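Local atomic coordinates of beta-galactoside alpha-2,6-sialyltransferase (Photobacterium sp., PDB entry 2Z4T), a protein that probably transfers sialic acid from a CMP-activated donor to the galactose of acceptor sugars such as lactose, forming an alpha-2,6 linkage. Residues V40-I45 / V108-V113; P82-D85 / K89-F92. All blocks are in the same frame, centred on the assembly; numbering follows the deposited sequence.

Interaction 1: residues V40-I45 / V108-V113; sequences VNLEPI and VTLNVV
Val40 and Leu42, on a short strand, face Val108 and Leu110, on a long one, across 10.8 Å between the strand axes, which run nearly antiparallel at 158°. That spacing is about twice the one between hydrogen-bonded neighbours in a sheet, so the two strands belong to different layers and meet through their side chains. Leu42 and Leu110 carry the contact, each touching two residues. In Leu42, CG lies anti to the carbonyl carbon (chi1 -69°), and the branch ending in CD1 runs out toward the other layer, where this methyl is shared by two partners: Leu42 CD1 is 4.0 Å from Val108 CG1 and 4.0 Å from Leu110 CD2. The leucine pair lies alongside, the side chains reaching past each other from opposing backbones, whereas Val108 meets Leu42 at a slant. Leu110 divides its two methyls between the residues facing it: CD2 goes to Leu42, while Leu110 CD1 lies 4.3 Å from Val40 CG2, a looser touch. Branched aliphatic residues suit this place because they fill the interlayer space without bringing in polar groups that would need partners there. The intervening polar residues serve other surfaces; Asn111, for example, bonds through ND2 to Asn31 and Thr33. Phe92 and Ile34 pack against Leu110, and Trp57 against Val108, continuing the apolar layer. Backbone hydrogen bonds tie Val40 to Val79 and Leu42 to Leu77, so strand 39-42 pairs with 77-80 in a separate sheet from 103-122. Two sheets packed face to face around such a core form the immunoglobulin-like beta-sandwich of the N-terminal domain, consistent with its PKD-like sequence family.

Interaction 2: residues P82-D85 / K89-F92; sequences PRLD and KYCF
Tyr90 reaches across to the loop with its phenol end, and Pro82 and Leu84 receive it there. The proline ring comes at the aromatic ring obliquely, its CG nearest the outer end of the phenol: Pro82 CG is 4.0 Å from Tyr90 CE1 and 3.9 Å from Tyr90 OH. Leu84 reaches the same end with one branch, Leu84 CD2 standing 4.0 Å from Tyr90 OH. Both run past the tyrosine, oppositely directed. With CG anti to its carbonyl carbon (chi1 -79°), Tyr90 extends from the strand toward the loop and brings its hydroxyl up against these two apolar neighbours, which lie to the same side of it. The buried oxygen is satisfied by a hydrogen bond with the backbone N of Gln64. Tyrosine fits, since its ring packs like an apolar residue while its end joins a second loop. Proline offers a compact, rigid hydrocarbon surface, and leucine a branched one that also touches Val112. The next residue, Cys91, turns to the strand's other face and forms the disulfide with Cys61. This is the end of a beta-sandwich, where the loop connecting strands 77-80 and 88-98 of different sheets folds over the core of the immunoglobulin-like domain.

Interactions 1 and 2 have centres 11 Å apart in the same N-terminal beta-sandwich, and residues 82-92 are nested in the chain between residues 45 and 108. Strands 88-98 and 103-122 follow each other and pair antiparallel: Tyr90 N lies 2.8 Å from Leu110 O and Val108 N lies 2.8 Å from Phe92 O, both probable hydrogen bonds. Farther along the same strand Val112 packs on Leu84, so strand 103-122 carries residues that meet both contacts. Both contacts lie away from the CMP, glycan and magnesium sites. Strand 103-122, interrupted by a bulge or short loop, runs on from this sandwich into the GT-B part, making it a physical link between the two domains.

Interaction 1: residues V40-I45 / V108-V113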
loop_
_atom_site.group_PDB
_atom_site.type_symbol
_atom_site.label_atom_id
_atom_site.label_comp_id
_atom_site.label_asym_id
_atom_site.label_seq_id
_atom_site.Cartn_x
_atom_site.Cartn_y
_atom_site.Cartn_z
ATOM N N VAL A 40 29.442 -13.300 5.675
ATOM C CA VAL A 40 29.999 -11.971 5.487
ATOM C C VAL A 40 31.436 -12.123 5.067
ATOM O O VAL A 40 32.192 -12.897 5.668
ATOM C CB VAL A 40 30.027 -11.153 6.796
ATOM C CG1 VAL A 40 30.352 -9.705 6.505
ATOM C CG2 VAL A 40 28.708 -11.251 7.545
ATOM N N ASN A 41 31.812 -11.377 4.043
ATOM C CA ASN A 41 33.197 -11.207 3.697
ATOM C C ASN A 41 33.539 -9.733 3.486
ATOM O O ASN A 41 33.070 -9.112 2.525
ATOM C CB ASN A 41 33.547 -12.014 2.466
ATOM C CG ASN A 41 35.026 -12.007 2.206
ATOM O OD1 ASN A 41 35.524 -11.203 1.417
ATOM N ND2 ASN A 41 35.753 -12.856 2.925
ATOM N N LEU A 42 34.359 -9.191 4.386
ATOM C CA LEU A 42 34.648 -7.756 4.418
ATOM C C LEU A 42 36.120 -7.448 4.330
ATOM O O LEU A 42 36.927 -8.016 5.064
ATOM C CB LEU A 42 34.123 -7.126 5.708
ATOM C CG LEU A 42 32.609 -7.060 5.849
ATOM C CD1 LEU A 42 32.246 -6.668 7.279
ATOM C CD2 LEU A 42 31.952 -6.123 4.800
ATOM N N GLU A 43 36.454 -6.517 3.446
ATOM C CA GLU A 43 37.808 -6.007 3.321
ATOM C C GLU A 43 38.013 -4.979 4.417
ATOM O O GLU A 43 37.170 -4.115 4.591
ATOM C CB GLU A 43 37.999 -5.358 1.945
ATOM C CG GLU A 43 37.923 -6.336 0.768
ATOM C CD GLU A 43 39.051 -7.372 0.788
ATOM O OE1 GLU A 43 38.781 -8.543 0.428
ATOM O OE2 GLU A 43 40.197 -7.024 1.178
ATOM N N PRO A 44 39.117 -5.081 5.174
ATOM C CA PRO A 44 39.357 -4.154 6.286
ATOM C C PRO A 44 39.812 -2.755 5.855
ATOM O O PRO A 44 39.608 -1.792 6.582
ATOM C CB PRO A 44 40.475 -4.836 7.062
ATOM C CG PRO A 44 41.194 -5.647 6.064
ATOM C CD PRO A 44 40.188 -6.087 5.053
ATOM N N ILE A 45 40.399 -2.664 4.669
ATOM C CA ILE A 45 41.179 -1.507 4.227
ATOM C C ILE A 45 40.678 -1.027 2.865
ATOM O O ILE A 45 40.104 -1.812 2.114
ATOM C CB ILE A 45 42.698 -1.901 4.197
ATOM C CG1 ILE A 45 43.481 -1.116 5.233
ATOM C CG2 ILE A 45 43.351 -1.698 2.840
ATOM C CD1 ILE A 45 43.350 -1.659 6.599
ATOM N N VAL A 108 35.389 -3.344 13.257
ATOM C CA VAL A 108 34.218 -3.860 12.532
ATOM C C VAL A 108 33.106 -4.208 13.511
ATOM O O VAL A 108 33.338 -4.892 14.490
ATOM C CB VAL A 108 34.575 -5.127 11.692
ATOM C CG1 VAL A 108 33.307 -5.798 11.086
ATOM C CG2 VAL A 108 35.554 -4.771 10.599
ATOM N N THR A 109 31.899 -3.731 13.232
ATOM C CA THR A 109 30.737 -4.050 14.044
ATOM C C THR A 109 29.686 -4.736 13.192
ATOM O O THR A 109 29.257 -4.206 12.175
ATOM C CB THR A 109 30.135 -2.795 14.689
ATOM O OG1 THR A 109 31.075 -2.262 15.612
ATOM C CG2 THR A 109 28.901 -3.140 15.479
ATOM N N LEU A 110 29.280 -5.927 13.609
ATOM C CA LEU A 110 28.199 -6.633 12.952
ATOM C C LEU A 110 26.995 -6.645 13.892
ATOM O O LEU A 110 27.047 -7.229 14.986
ATOM C CB LEU A 110 28.631 -8.049 12.545
ATOM C CG LEU A 110 29.888 -8.159 11.659
ATOM C CD1 LEU A 110 30.195 -9.600 11.276
ATOM C CD2 LEU A 110 29.769 -7.338 10.393
ATOM N N ASN A 111 25.932 -5.955 13.469
ATOM C CA ASN A 111 24.640 -6.019 14.129
ATOM C C ASN A 111 23.907 -7.220 13.549
ATOM O O ASN A 111 23.462 -7.191 12.375
ATOM C CB ASN A 111 23.830 -4.728 13.891
ATOM C CG ASN A 111 24.694 -3.454 13.996
ATOM O OD1 ASN A 111 25.200 -3.118 15.079
ATOM N ND2 ASN A 111 24.868 -2.742 12.862
ATOM N N VAL A 112 23.820 -8.283 14.344
ATOM C CA VAL A 112 23.086 -9.487 13.956
ATOM C C VAL A 112 21.627 -9.394 14.431
ATOM O O VAL A 112 21.354 -9.223 15.627
ATOM C CB VAL A 112 23.742 -10.814 14.469
ATOM C CG1 VAL A 112 23.002 -12.016 13.879
ATOM C CG2 VAL A 112 25.244 -10.888 14.104
ATOM N N VAL A 113 20.697 -9.492 13.484
ATOM C CA VAL A 113 19.271 -9.287 13.785
ATOM C C VAL A 113 18.494 -10.470 13.228
ATOM O O VAL A 113 18.967 -11.130 12.285
ATOM C CB VAL A 113 18.742 -7.963 13.173
ATOM C CG1 VAL A 113 19.581 -6.740 13.671
ATOM C CG2 VAL A 113 18.757 -8.033 11.632
#

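Interaction 2: residues P82-D85 / K89-F92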
loop_
_atom_site.group_PDB
_atom_site.type_symbol
_atom_site.label_atom_id
_atom_site.label_comp_id
_atom_site.label_asym_id
_atom_site.label_seq_id
_atom_site.Cartn_x
_atom_site.Cartn_y
_atom_site.Cartn_z
ATOM N N PRO A 82 25.877 -16.044 13.757
ATOM C CA PRO A 82 25.424 -17.208 14.518
ATOM C C PRO A 82 23.905 -17.338 14.479
ATOM O O PRO A 82 23.224 -16.440 13.960
ATOM C CB PRO A 82 25.874 -16.891 15.942
ATOM C CG PRO A 82 25.850 -15.428 16.027
ATOM C CD PRO A 82 26.174 -14.900 14.636
ATOM N N ARG A 83 23.393 -18.455 14.997
ATOM C CA ARG A 83 21.973 -18.629 15.240
ATOM C C ARG A 83 21.704 -18.065 16.622
ATOM O O ARG A 83 22.375 -18.431 17.580
ATOM C CB ARG A 83 21.602 -20.104 15.209
ATOM C CG ARG A 83 21.777 -20.725 13.867
ATOM C CD ARG A 83 21.197 -22.103 13.817
ATOM N NE ARG A 83 22.119 -23.116 14.325
ATOM C CZ ARG A 83 21.791 -24.397 14.480
ATOM N NH1 ARG A 83 20.564 -24.824 14.167
ATOM N NH2 ARG A 83 22.687 -25.256 14.955
ATOM N N LEU A 84 20.725 -17.169 16.731
ATOM C CA LEU A 84 20.493 -16.472 17.998
ATOM C C LEU A 84 19.047 -16.531 18.430
ATOM O O LEU A 84 18.167 -16.853 17.632
ATOM C CB LEU A 84 20.921 -15.005 17.897
ATOM C CG LEU A 84 22.360 -14.701 17.520
ATOM C CD1 LEU A 84 22.494 -13.207 17.204
ATOM C CD2 LEU A 84 23.307 -15.150 18.656
ATOM N N ASP A 85 18.822 -16.212 19.706
ATOM C CA ASP A 85 17.487 -16.036 20.256
ATOM C C ASP A 85 17.117 -14.558 20.311
ATOM O O ASP A 85 15.941 -14.223 20.269
ATOM C CB ASP A 85 17.438 -16.627 21.654
ATOM C CG ASP A 85 17.683 -18.125 21.658
ATOM O OD1 ASP A 85 17.119 -18.829 20.792
ATOM O OD2 ASP A 85 18.448 -18.599 22.525
ATOM N N LYS A 89 25.146 -7.639 18.902
ATOM C CA LYS A 89 26.298 -7.076 18.203
ATOM C C LYS A 89 27.552 -7.912 18.402
ATOM O O LYS A 89 27.813 -8.400 19.508
ATOM C CB LYS A 89 26.537 -5.600 18.615
ATOM C CG LYS A 89 25.373 -4.671 18.128
ATOM C CD LYS A 89 25.521 -3.192 18.536
ATOM C CE LYS A 89 24.252 -2.369 18.182
ATOM N NZ LYS A 89 23.066 -2.877 18.929
ATOM N N TYR A 90 28.300 -8.096 17.312
ATOM C CA TYR A 90 29.592 -8.794 17.326
ATOM C C TYR A 90 30.681 -7.841 16.816
ATOM O O TYR A 90 30.449 -7.103 15.857
ATOM C CB TYR A 90 29.522 -10.104 16.505
ATOM C CG TYR A 90 28.851 -11.211 17.279
ATOM C CD1 TYR A 90 27.469 -11.250 17.415
ATOM C CD2 TYR A 90 29.606 -12.185 17.937
ATOM C CE1 TYR A 90 26.849 -12.235 18.175
ATOM C CE2 TYR A 90 29.002 -13.174 18.697
ATOM C CZ TYR A 90 27.632 -13.200 18.814
ATOM O OH TYR A 90 27.040 -14.175 19.569
ATOM N N CYS A 91 31.846 -7.850 17.464
ATOM C CA CYS A 91 32.947 -6.955 17.110
ATOM C C CYS A 91 34.202 -7.712 16.694
ATOM O O CYS A 91 34.553 -8.738 17.286
ATOM C CB CYS A 91 33.337 -6.093 18.295
ATOM S SG CYS A 91 32.014 -5.257 19.144
ATOM N N PHE A 92 34.895 -7.166 15.694
ATOM C CA PHE A 92 36.142 -7.728 15.173
ATOM C C PHE A 92 37.128 -6.599 14.911
ATOM O O PHE A 92 36.795 -5.606 14.247
ATOM C CB PHE A 92 35.872 -8.545 13.902
ATOM C CG PHE A 92 34.895 -9.664 14.110
ATOM C CD1 PHE A 92 33.543 -9.469 13.887
ATOM C CD2 PHE A 92 35.322 -10.898 14.590
ATOM C CE1 PHE A 92 32.617 -10.494 14.104
ATOM C CE2 PHE A 92 34.403 -11.936 14.819
ATOM C CZ PHE A 92 33.050 -11.733 14.576
#